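Local coordinates for 24-sterol C-methyltransferase (Haloferax volcanii, PDB 6F5Z), which probably transfers methyl groups from S-adenosylmethionine as a putative methyltransferase and forms a complex with the activator protein Trm112, at residues B[108-114]-B[136-142]; B[114-120]-B[158-163]. One frame throughout, in Å; residues are numbered along the deposited sequence.

How the contacts relate
The two contacts show how a Rossmann-like methyltransferase brings residues at and just after the end of strand 104-110 to its cofactor. Contact 1 pairs the ends of strands 104-110 and 134-140, its centre about 3 Å from the centre of the chain. Contact 2, centred about 11 Å from contact 1, joins the turn leading into helix 119-129 to the loop before helix 165-174. Segment 108-114 runs straight into 114-120 through the shared Y114, passing from strand to pocket turn to helix; 136-142 and then 158-163 pack against it. The contacts also touch directly, Y142 against M160 and T161. M110, E111, A112 and Y115 belong to the S-adenosyl-L-homocysteine pocket, backed by the later segments.

Contact 1 of 2, residues B[108-114]-B[136-142]; sequences WSMEAFY and FYCAVNY. With SAH (S-adenosyl-L-homocysteine), chain G.
S109 and A139 join two neighbouring parallel strands of the Rossmann-like methyltransferase sheet, just where strand 104-110 ends at the cofactor. The backbone bonds run alternately: S109 N gives to Y137 O, A139 N to S109 O at 2.8 Å, and E111 N to A139 O. A water links the strand ends to the turn that follows, donating to S109 OG and A139 O and accepting from F113 N; S109 OG also bonds to L45 of the adjoining strand.

Apolar contacts occupy both sheet faces. On one, M110 SD lies 3.4 Å from A139 CB, while the W108 ring reaches Y137 CB with CE3; this face looks to helix 16-33. On the other, C138 SG sits obliquely by the F113 ring, and F136 turns its ring edge to S109 CB, under helix 119-129.

The ligand takes the strand end: the amino N of S-adenosyl-L-homocysteine donates to M110 O at 2.9 Å, as expected for a pocket at the C-terminal ends of the parallel strands.

Beyond the strands a CH-pi contact joins two tyrosines. With CG between its backbone N and carbonyl carbon (chi1 51°), Y114 presents one face to Y142 CB, 3.5 Å from the ring centroid, and its edge to V140 CG1. The two rings themselves meet obliquely, their planes at 45°.

The last group is polar. E111 OE1 accepts from N141 N at 2.8 Å and from Y114 OH at 2.6 Å, the two donors approaching from opposite faces of the carboxylate plane.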
ATOM      1  N   TRP B 108     -11.846  -2.135   6.524  1.00 12.57           N
ATOM      2  CA  TRP B 108     -12.092  -2.265   5.107  1.00 13.73           C
ATOM      3  C   TRP B 108     -13.421  -1.589   4.796  1.00 14.76           C
ATOM      4  O   TRP B 108     -14.369  -1.697   5.572  1.00 14.39           O
ATOM      5  CB  TRP B 108     -12.252  -3.767   4.759  1.00 13.67           C
ATOM      6  CG  TRP B 108     -12.930  -4.036   3.443  1.00 13.23           C
ATOM      7  CD1 TRP B 108     -14.268  -4.256   3.241  1.00 15.02           C
ATOM      8  CD2 TRP B 108     -12.318  -4.020   2.142  1.00 12.73           C
ATOM      9  NE1 TRP B 108     -14.520  -4.438   1.884  1.00 13.92           N
ATOM     10  CE2 TRP B 108     -13.342  -4.261   1.188  1.00 13.80           C
ATOM     11  CE3 TRP B 108     -10.995  -3.819   1.689  1.00 15.14           C
ATOM     12  CZ2 TRP B 108     -13.067  -4.406  -0.176  1.00 15.10           C
ATOM     13  CZ3 TRP B 108     -10.726  -3.916   0.329  1.00 17.06           C
ATOM     14  CH2 TRP B 108     -11.771  -4.165  -0.593  1.00 17.14           C
ATOM     15  N   SER B 109     -13.503  -0.922   3.654  1.00 14.08           N
ATOM     16  CA  SER B 109     -14.786  -0.436   3.182  1.00 14.15           C
ATOM     17  C   SER B 109     -14.785  -0.421   1.656  1.00 15.52           C
ATOM     18  O   SER B 109     -13.883   0.142   1.038  1.00 15.89           O
ATOM     19  CB  SER B 109     -15.114   0.923   3.781  1.00 14.72           C
ATOM     20  OG  SER B 109     -16.376   1.385   3.319  1.00 17.21           O
ATOM     21  N   MET B 110     -15.813  -1.016   1.049  1.00 13.36           N
ATOM     22  CA  MET B 110     -15.930  -1.007  -0.418  1.00 13.28           C
ATOM     23  C   MET B 110     -17.313  -0.440  -0.782  1.00 16.30           C
ATOM     24  O   MET B 110     -18.349  -0.903  -0.259  1.00 14.76           O
ATOM     25  CB  MET B 110     -15.811  -2.437  -0.981  1.00 15.77           C
ATOM     26  CG  MET B 110     -16.224  -2.599  -2.442  1.00 17.63           C
ATOM     27  SD  MET B 110     -15.057  -1.765  -3.546  1.00 19.62           S
ATOM     28  CE  MET B 110     -15.591  -2.370  -5.164  1.00 17.63           C
ATOM     29  N   GLU B 111     -17.315   0.542  -1.688  1.00 14.65           N
ATOM     30  CA  GLU B 111     -18.546   1.098  -2.233  1.00 15.37           C
ATOM     31  C   GLU B 111     -19.506   1.579  -1.144  1.00 16.23           C
ATOM     32  O   GLU B 111     -20.735   1.500  -1.356  1.00 15.96           O
ATOM     33  CB  GLU B 111     -19.208   0.030  -3.151  1.00 16.46           C
ATOM     34  CG  GLU B 111     -18.522  -0.056  -4.502  1.00 15.34           C
ATOM     35  CD  GLU B 111     -18.872   1.151  -5.349  1.00 23.29           C
ATOM     36  OE1 GLU B 111     -18.391   2.268  -5.033  1.00 19.54           O
ATOM     37  OE2 GLU B 111     -19.723   1.007  -6.257  1.00 24.18           O
ATOM     38  N   ALA B 112     -18.993   2.212  -0.076  1.00 13.94           N
ATOM     39  CA  ALA B 112     -19.866   2.666   1.012  1.00 16.13           C
ATOM     40  C   ALA B 112     -19.437   3.987   1.577  1.00 17.34           C
ATOM     41  O   ALA B 112     -20.251   4.735   2.092  1.00 16.35           O
ATOM     42  CB  ALA B 112     -19.871   1.640   2.149  1.00 16.52           C
ATOM     43  N   PHE B 113     -18.124   4.261   1.565  1.00 15.18           N
ATOM     44  CA  PHE B 113     -17.625   5.421   2.292  1.00 13.50           C
ATOM     45  C   PHE B 113     -18.261   6.741   1.893  1.00 16.52           C
ATOM     46  O   PHE B 113     -18.501   7.579   2.768  1.00 17.38           O
ATOM     47  CB  PHE B 113     -16.096   5.511   2.193  1.00 14.50           C
ATOM     48  CG  PHE B 113     -15.503   6.745   2.822  1.00 15.13           C
ATOM     49  CD1 PHE B 113     -15.287   6.808   4.190  1.00 17.14           C
ATOM     50  CD2 PHE B 113     -15.230   7.874   2.050  1.00 16.06           C
ATOM     51  CE1 PHE B 113     -14.758   7.974   4.766  1.00 17.14           C
ATOM     52  CE2 PHE B 113     -14.729   9.047   2.632  1.00 18.20           C
ATOM     53  CZ  PHE B 113     -14.488   9.078   3.974  1.00 16.74           C
ATOM     54  N   TYR B 114     -18.527   6.890   0.608  1.00 14.84           N
ATOM     55  CA  TYR B 114     -19.023   8.150   0.079  1.00 15.54           C
ATOM     56  C   TYR B 114     -20.491   8.389   0.438  1.00 17.97           C
ATOM     57  O   TYR B 114     -21.005   9.461   0.102  1.00 19.02           O
ATOM     58  CB  TYR B 114     -18.747   8.240  -1.405  1.00 16.20           C
ATOM     59  CG  TYR B 114     -19.204   7.029  -2.184  1.00 16.16           C
ATOM     60  CD1 TYR B 114     -20.525   6.904  -2.599  1.00 17.58           C
ATOM     61  CD2 TYR B 114     -18.302   6.040  -2.575  1.00 16.26           C
ATOM     62  CE1 TYR B 114     -20.949   5.827  -3.368  1.00 18.35           C
ATOM     63  CE2 TYR B 114     -18.718   4.937  -3.322  1.00 16.36           C
ATOM     64  CZ  TYR B 114     -20.040   4.840  -3.738  1.00 18.57           C
ATOM     65  OH  TYR B 114     -20.459   3.798  -4.544  1.00 20.60           O
ATOM     66  N   PHE B 136      -6.471   1.333   6.992  1.00 13.27           N
ATOM     67  CA  PHE B 136      -7.810   1.539   6.454  1.00 12.63           C
ATOM     68  C   PHE B 136      -7.669   1.371   4.941  1.00 13.63           C
ATOM     69  O   PHE B 136      -6.937   2.142   4.302  1.00 13.84           O
ATOM     70  CB  PHE B 136      -8.359   2.960   6.800  1.00 13.75           C
ATOM     71  CG  PHE B 136      -9.677   3.302   6.115  1.00 13.81           C
ATOM     72  CD1 PHE B 136     -10.682   2.337   5.975  1.00 14.66           C
ATOM     73  CD2 PHE B 136      -9.937   4.596   5.683  1.00 14.81           C
ATOM     74  CE1 PHE B 136     -11.888   2.655   5.365  1.00 14.38           C
ATOM     75  CE2 PHE B 136     -11.159   4.925   5.120  1.00 15.59           C
ATOM     76  CZ  PHE B 136     -12.131   3.959   4.963  1.00 14.34           C
ATOM     77  N   TYR B 137      -8.436   0.410   4.369  1.00 13.84           N
ATOM     78  CA  TYR B 137      -8.496   0.168   2.928  1.00 12.74           C
ATOM     79  C   TYR B 137      -9.852   0.721   2.466  1.00 13.95           C
ATOM     80  O   TYR B 137     -10.893   0.142   2.815  1.00 13.44           O
ATOM     81  CB  TYR B 137      -8.361  -1.341   2.636  1.00 13.11           C
ATOM     82  CG  TYR B 137      -6.919  -1.755   2.459  1.00 13.38           C
ATOM     83  CD1 TYR B 137      -6.021  -1.708   3.522  1.00 14.41           C
ATOM     84  CD2 TYR B 137      -6.448  -2.191   1.225  1.00 13.93           C
ATOM     85  CE1 TYR B 137      -4.667  -1.999   3.340  1.00 13.85           C
ATOM     86  CE2 TYR B 137      -5.101  -2.507   1.033  1.00 14.76           C
ATOM     87  CZ  TYR B 137      -4.210  -2.392   2.087  1.00 14.09           C
ATOM     88  OH  TYR B 137      -2.882  -2.671   1.862  1.00 15.78           O
ATOM     89  N   CYS B 138      -9.825   1.832   1.713  1.00 13.22           N
ATOM     90  CA  CYS B 138     -11.014   2.522   1.282  1.00 12.82           C
ATOM     91  C   CYS B 138     -11.139   2.378  -0.235  1.00 14.89           C
ATOM     92  O   CYS B 138     -10.368   3.009  -0.972  1.00 13.84           O
ATOM     93  CB  CYS B 138     -10.868   3.994   1.674  1.00 13.18           C
ATOM     94  SG  CYS B 138     -12.297   5.006   1.236  1.00 16.96           S
ATOM     95  N   ALA B 139     -12.123   1.553  -0.685  1.00 13.16           N
ATOM     96  CA  ALA B 139     -12.259   1.306  -2.116  1.00 13.24           C
ATOM     97  C   ALA B 139     -13.587   1.899  -2.563  1.00 14.43           C
ATOM     98  O   ALA B 139     -14.627   1.640  -1.916  1.00 14.76           O
ATOM     99  CB  ALA B 139     -12.230  -0.183  -2.394  1.00 14.59           C
ATOM    100  N   VAL B 140     -13.561   2.701  -3.642  1.00 12.52           N
ATOM    101  CA  VAL B 140     -14.758   3.390  -4.075  1.00 13.03           C
ATOM    102  C   VAL B 140     -14.831   3.430  -5.585  1.00 13.84           C
ATOM    103  O   VAL B 140     -13.803   3.623  -6.248  1.00 13.98           O
ATOM    104  CB  VAL B 140     -14.870   4.836  -3.516  1.00 15.12           C
ATOM    105  CG1 VAL B 140     -14.983   4.855  -1.986  1.00 15.03           C
ATOM    106  CG2 VAL B 140     -13.706   5.711  -3.975  1.00 14.95           C
ATOM    107  N   ASN B 141     -16.075   3.376  -6.122  1.00 14.37           N
ATOM    108  CA  ASN B 141     -16.301   3.545  -7.553  1.00 14.03           C
ATOM    109  C   ASN B 141     -16.884   4.912  -7.886  1.00 16.62           C
ATOM    110  O   ASN B 141     -16.905   5.265  -9.061  1.00 17.53           O
ATOM    111  CB  ASN B 141     -17.206   2.424  -8.124  1.00 15.09           C
ATOM    112  CG  ASN B 141     -16.515   1.088  -8.089  1.00 17.03           C
ATOM    113  OD1 ASN B 141     -15.304   1.030  -7.989  1.00 19.02           O
ATOM    114  ND2 ASN B 141     -17.250  -0.011  -8.132  1.00 18.37           N
ATOM    115  N   TYR B 142     -17.334   5.668  -6.873  1.00 14.67           N
ATOM    116  CA  TYR B 142     -17.903   6.998  -7.058  1.00 13.49           C
ATOM    117  C   TYR B 142     -16.806   7.980  -6.627  1.00 15.51           C
ATOM    118  O   TYR B 142     -16.511   8.075  -5.429  1.00 15.26           O
ATOM    119  CB  TYR B 142     -19.152   7.156  -6.189  1.00 14.94           C
ATOM    120  CG  TYR B 142     -19.789   8.526  -6.278  1.00 16.10           C
ATOM    121  CD1 TYR B 142     -20.511   8.910  -7.412  1.00 16.91           C
ATOM    122  CD2 TYR B 142     -19.687   9.423  -5.232  1.00 16.97           C
ATOM    123  CE1 TYR B 142     -21.138  10.157  -7.483  1.00 17.16           C
ATOM    124  CE2 TYR B 142     -20.336  10.660  -5.274  1.00 17.35           C
ATOM    125  CZ  TYR B 142     -21.044  11.025  -6.408  1.00 20.11           C
ATOM    126  OH  TYR B 142     -21.683  12.246  -6.445  1.00 19.74           O
TER
HETATM  127  N   SAH G 302     -19.432  -3.353   0.740  1.00 16.14           N
HETATM  128  CA  SAH G 302     -20.561  -4.009   0.027  1.00 16.51           C
HETATM  129  CB  SAH G 302     -21.890  -3.155  -0.006  1.00 16.79           C
HETATM  130  CG  SAH G 302     -21.743  -1.848  -0.779  1.00 16.66           C
HETATM  131  SD  SAH G 302     -23.326  -0.928  -0.797  1.00 18.64           S
HETATM  132  C   SAH G 302     -20.182  -4.397  -1.427  1.00 19.61           C
HETATM  133  O   SAH G 302     -18.952  -4.116  -1.760  1.00 18.62           O
HETATM  134  OXT SAH G 302     -20.970  -4.931  -2.173  1.00 19.41           O
HETATM  135  C5' SAH G 302     -23.148   0.227   0.584  1.00 18.81           C
HETATM  136  C4' SAH G 302     -23.412  -0.402   1.940  1.00 17.68           C
HETATM  137  O4' SAH G 302     -23.122   0.597   2.953  1.00 19.14           O
HETATM  138  C3' SAH G 302     -24.888  -0.783   2.105  1.00 20.44           C
HETATM  139  O3' SAH G 302     -25.058  -2.115   2.589  1.00 21.78           O
HETATM  140  C2' SAH G 302     -25.449   0.329   2.998  1.00 20.64           C
HETATM  141  O2' SAH G 302     -26.556  -0.044   3.815  1.00 20.81           O
HETATM  142  C1' SAH G 302     -24.229   0.722   3.832  1.00 19.36           C
HETATM  143  N9  SAH G 302     -24.249   2.099   4.329  1.00 18.34           N
HETATM  144  C8  SAH G 302     -24.391   3.246   3.586  1.00 20.31           C
HETATM  145  N7  SAH G 302     -24.323   4.350   4.290  1.00 20.60           N
HETATM  146  C5  SAH G 302     -24.116   3.902   5.587  1.00 19.08           C
HETATM  147  C6  SAH G 302     -23.960   4.580   6.817  1.00 22.20           C
HETATM  148  N6  SAH G 302     -24.022   5.912   6.951  1.00 24.79           N
HETATM  149  N1  SAH G 302     -23.776   3.830   7.932  1.00 20.34           N
HETATM  150  C2  SAH G 302     -23.775   2.495   7.820  1.00 17.90           C
HETATM  151  N3  SAH G 302     -23.911   1.746   6.722  1.00 18.96           N
HETATM  152  C4  SAH G 302     -24.073   2.515   5.625  1.00 17.93           C
HETATM  153  O   HOH W   1     -16.095   2.406   0.653  1.00 17.13           O

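Contact 2 of 2, residues B[114-120]-B[158-163]; sequences YYAADPH and IDMTRW
M160 meets Y114 and Y115 through CB, CG and CE, and so illustrates how a flexible thioether can be laid alongside two aromatic rings. Its CB starts beside the backbone, 3.9 Å from Y114 O. With CG anti to the carbonyl carbon (chi1 -57°), the next methylene comes to the Y115 ring, 4.1 Å from CD1 and obliquely placed. SD carries the chain onward, and a bend at chi3 (74°) turns the terminal CE to the Y114 ring, 3.6 Å from CE1. This path belongs to one of two modelled conformers, so the place of the tip is less certain. In it the methionine runs alongside both tyrosines and points the same way as they do. Y114 CE1 in turn lies over one face of the Y115 ring, whose edge receives I158 CG2.

The backbone is fixed by one direct bond, T161 N to Y114 O at 2.9 Å, made in the carbonyl plane. Two waters extend it: one donates to Y115 O and D159 O, the other donates to A116 O and D159 O and accepts from T161 OG1, so D159 O accepts a hydrogen bond from each water. Next to this bridge P119 CG packs 3.5 Å from T161 OG1.

Toward the helix start, P119 CB touches W163 CH2, and W163 CZ2 lies over one face of the H120 imidazole, 3.5 Å from CE1. Those two rings are inclined at 45°. D118 is the N-cap of the same helix, its OD1 accepting from H121 N.

Thus T161 and W163 lie on the start of helix 119-129, and I158 and M160 on the 3-10 turn before it, where Y115 borders the S-adenosyl-L-homocysteine pocket. Helix 3-11 meets I158, and helix 165-174 meets W163 through A171.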
ATOM      1  N   TYR B 114     -18.527   6.890   0.608  1.00 14.84           N
ATOM      2  CA  TYR B 114     -19.023   8.150   0.079  1.00 15.54           C
ATOM      3  C   TYR B 114     -20.491   8.389   0.438  1.00 17.97           C
ATOM      4  O   TYR B 114     -21.005   9.461   0.102  1.00 19.02           O
ATOM      5  CB  TYR B 114     -18.747   8.240  -1.405  1.00 16.20           C
ATOM      6  CG  TYR B 114     -19.204   7.029  -2.184  1.00 16.16           C
ATOM      7  CD1 TYR B 114     -20.525   6.904  -2.599  1.00 17.58           C
ATOM      8  CD2 TYR B 114     -18.302   6.040  -2.575  1.00 16.26           C
ATOM      9  CE1 TYR B 114     -20.949   5.827  -3.368  1.00 18.35           C
ATOM     10  CE2 TYR B 114     -18.718   4.937  -3.322  1.00 16.36           C
ATOM     11  CZ  TYR B 114     -20.040   4.840  -3.738  1.00 18.57           C
ATOM     12  OH  TYR B 114     -20.459   3.798  -4.544  1.00 20.60           O
ATOM     13  N   TYR B 115     -21.151   7.457   1.146  1.00 15.36           N
ATOM     14  CA  TYR B 115     -22.505   7.733   1.632  1.00 15.68           C
ATOM     15  C   TYR B 115     -22.434   8.317   3.055  1.00 20.68           C
ATOM     16  O   TYR B 115     -23.476   8.710   3.606  1.00 21.99           O
ATOM     17  CB  TYR B 115     -23.337   6.434   1.678  1.00 16.44           C
ATOM     18  CG  TYR B 115     -23.566   5.791   0.334  1.00 16.20           C
ATOM     19  CD1 TYR B 115     -24.417   6.375  -0.607  1.00 18.24           C
ATOM     20  CD2 TYR B 115     -22.978   4.573   0.013  1.00 16.75           C
ATOM     21  CE1 TYR B 115     -24.665   5.760  -1.834  1.00 18.99           C
ATOM     22  CE2 TYR B 115     -23.170   3.984  -1.233  1.00 18.50           C
ATOM     23  CZ  TYR B 115     -24.021   4.574  -2.151  1.00 19.06           C
ATOM     24  OH  TYR B 115     -24.251   3.965  -3.369  1.00 23.59           O
ATOM     25  N   ALA B 116     -21.237   8.354   3.693  1.00 17.36           N
ATOM     26  CA  ALA B 116     -21.134   8.890   5.062  1.00 16.97           C
ATOM     27  C   ALA B 116     -21.688  10.309   5.099  1.00 21.52           C
ATOM     28  O   ALA B 116     -21.392  11.084   4.188  1.00 19.84           O
ATOM     29  CB  ALA B 116     -19.689   8.904   5.535  1.00 18.23           C
ATOM     30  N   ALA B 117     -22.444  10.648   6.160  1.00 19.86           N
ATOM     31  CA  ALA B 117     -23.010  12.004   6.317  1.00 21.88           C
ATOM     32  C   ALA B 117     -21.916  13.040   6.543  1.00 24.99           C
ATOM     33  O   ALA B 117     -22.035  14.183   6.088  1.00 26.21           O
ATOM     34  CB  ALA B 117     -24.011  12.023   7.480  1.00 23.54           C
ATOM     35  N   ASP B 118     -20.841  12.646   7.252  1.00 19.63           N
ATOM     36  CA  ASP B 118     -19.767  13.575   7.562  1.00 19.66           C
ATOM     37  C   ASP B 118     -18.488  12.766   7.343  1.00 20.06           C
ATOM     38  O   ASP B 118     -17.946  12.168   8.269  1.00 18.46           O
ATOM     39  CB  ASP B 118     -19.940  14.043   9.013  1.00 19.86           C
ATOM     40  CG  ASP B 118     -18.913  15.018   9.557  1.00 24.44           C
ATOM     41  OD1 ASP B 118     -17.910  15.272   8.876  1.00 22.86           O
ATOM     42  OD2 ASP B 118     -19.097  15.491  10.698  1.00 27.54           O
ATOM     43  N   PRO B 119     -18.069  12.642   6.071  1.00 16.96           N
ATOM     44  CA  PRO B 119     -16.928  11.765   5.753  1.00 17.00           C
ATOM     45  C   PRO B 119     -15.643  12.091   6.504  1.00 17.42           C
ATOM     46  O   PRO B 119     -14.873  11.181   6.868  1.00 17.70           O
ATOM     47  CB  PRO B 119     -16.779  11.914   4.232  1.00 18.81           C
ATOM     48  CG  PRO B 119     -17.454  13.236   3.902  1.00 21.75           C
ATOM     49  CD  PRO B 119     -18.631  13.252   4.852  1.00 17.96           C
ATOM     50  N   HIS B 120     -15.377  13.390   6.744  1.00 16.62           N
ATOM     51  CA  HIS B 120     -14.180  13.744   7.504  1.00 16.56           C
ATOM     52  C   HIS B 120     -14.282  13.176   8.947  1.00 19.10           C
ATOM     53  O   HIS B 120     -13.292  12.654   9.470  1.00 18.93           O
ATOM     54  CB  HIS B 120     -13.999  15.271   7.487  1.00 16.39           C
ATOM     55  CG  HIS B 120     -13.499  15.764   6.160  1.00 18.24           C
ATOM     56  ND1 HIS B 120     -14.280  16.535   5.304  1.00 19.98           N
ATOM     57  CD2 HIS B 120     -12.281  15.583   5.595  1.00 19.79           C
ATOM     58  CE1 HIS B 120     -13.500  16.804   4.259  1.00 18.11           C
ATOM     59  NE2 HIS B 120     -12.289  16.234   4.393  1.00 20.76           N
ATOM     60  N   ILE B 158     -29.619   9.792  -0.851  1.00 27.35           N
ATOM     61  CA  ILE B 158     -28.611  10.201   0.148  1.00 26.46           C
ATOM     62  C   ILE B 158     -27.620  11.150  -0.553  1.00 27.10           C
ATOM     63  O   ILE B 158     -27.231  10.902  -1.701  1.00 25.43           O
ATOM     64  CB  ILE B 158     -27.876   8.932   0.680  1.00 30.03           C
ATOM     65  CG1 ILE B 158     -28.829   8.056   1.502  1.00 31.72           C
ATOM     66  CG2 ILE B 158     -26.568   9.276   1.474  1.00 32.42           C
ATOM     67  CD1 ILE B 158     -28.238   6.673   1.854  1.00 42.05           C
ATOM     68  N   ASP B 159     -27.185  12.195   0.145  1.00 24.04           N
ATOM     69  CA  ASP B 159     -26.190  13.137  -0.356  1.00 24.32           C
ATOM     70  C   ASP B 159     -24.835  12.429  -0.287  1.00 27.20           C
ATOM     71  O   ASP B 159     -24.338  12.110   0.806  1.00 30.18           O
ATOM     72  CB  ASP B 159     -26.152  14.402   0.508  1.00 27.90           C
ATOM     73  CG  ASP B 159     -27.450  15.191   0.524  1.00 48.63           C
ATOM     74  OD1 ASP B 159     -27.996  15.462  -0.573  1.00 49.32           O
ATOM     75  OD2 ASP B 159     -27.895  15.581   1.632  1.00 61.66           O
ATOM     76  N   MET B 160     -24.266  12.177  -1.457  1.00 19.14           N
ATOM     77  CA  MET B 160     -22.991  11.480  -1.637  0.50 16.91           C
ATOM     78  C   MET B 160     -21.797  12.463  -1.663  1.00 21.96           C
ATOM     79  O   MET B 160     -21.943  13.598  -2.147  1.00 21.93           O
ATOM     80  CB  MET B 160     -23.052  10.691  -2.957  0.50 16.91           C
ATOM     81  CG  MET B 160     -24.224   9.702  -3.006  0.50 16.93           C
ATOM     82  SD  MET B 160     -24.595   9.168  -4.699  0.50 17.07           S
ATOM     83  CE  MET B 160     -23.221   8.050  -4.985  0.50 12.95           C
ATOM     84  N   THR B 161     -20.610  12.013  -1.221  1.00 17.74           N
ATOM     85  CA  THR B 161     -19.409  12.823  -1.258  1.00 16.73           C
ATOM     86  C   THR B 161     -18.599  12.383  -2.474  1.00 18.83           C
ATOM     87  O   THR B 161     -18.242  11.208  -2.603  1.00 17.03           O
ATOM     88  CB  THR B 161     -18.650  12.695   0.064  1.00 23.28           C
ATOM     89  OG1 THR B 161     -19.422  13.371   1.064  1.00 23.63           O
ATOM     90  CG2 THR B 161     -17.251  13.339   0.004  1.00 24.87           C
ATOM     91  N   ARG B 162     -18.302  13.333  -3.358  1.00 16.30           N
ATOM     92  CA  ARG B 162     -17.585  13.044  -4.593  1.00 15.57           C
ATOM     93  C   ARG B 162     -16.223  13.689  -4.489  1.00 17.52           C
ATOM     94  O   ARG B 162     -16.094  14.903  -4.614  1.00 18.66           O
ATOM     95  CB  ARG B 162     -18.353  13.582  -5.810  1.00 16.63           C
ATOM     96  CG  ARG B 162     -17.908  12.871  -7.088  1.00 20.62           C
ATOM     97  CD  ARG B 162     -18.821  13.251  -8.246  1.00 24.51           C
ATOM     98  NE  ARG B 162     -18.322  14.458  -8.904  1.00 26.02           N
ATOM     99  CZ  ARG B 162     -19.057  15.266  -9.660  1.00 37.74           C
ATOM    100  NH1 ARG B 162     -18.504  16.314 -10.248  1.00 30.39           N
ATOM    101  NH2 ARG B 162     -20.356  15.049  -9.808  1.00 30.14           N
ATOM    102  N   TRP B 163     -15.202  12.893  -4.169  1.00 14.98           N
ATOM    103  CA  TRP B 163     -13.864  13.430  -4.025  1.00 15.32           C
ATOM    104  C   TRP B 163     -12.971  12.942  -5.130  1.00 16.69           C
ATOM    105  O   TRP B 163     -13.155  11.823  -5.625  1.00 16.39           O
ATOM    106  CB  TRP B 163     -13.224  12.982  -2.704  1.00 15.13           C
ATOM    107  CG  TRP B 163     -13.669  13.717  -1.472  1.00 15.14           C
ATOM    108  CD1 TRP B 163     -14.334  14.919  -1.397  1.00 17.75           C
ATOM    109  CD2 TRP B 163     -13.482  13.275  -0.128  1.00 14.64           C
ATOM    110  NE1 TRP B 163     -14.584  15.237  -0.077  1.00 16.39           N
ATOM    111  CE2 TRP B 163     -14.049  14.247   0.726  1.00 17.52           C
ATOM    112  CE3 TRP B 163     -12.909  12.125   0.439  1.00 16.32           C
ATOM    113  CZ2 TRP B 163     -14.054  14.091   2.128  1.00 17.63           C
ATOM    114  CZ3 TRP B 163     -12.885  11.987   1.812  1.00 18.54           C
ATOM    115  CH2 TRP B 163     -13.461  12.958   2.643  1.00 18.71           C
TER
HETATM  116  O   HOH W   2     -24.779  11.373   3.410  1.00 27.57           O
HETATM  117  O   HOH W   3     -21.817  12.545   1.900  1.00 28.00           O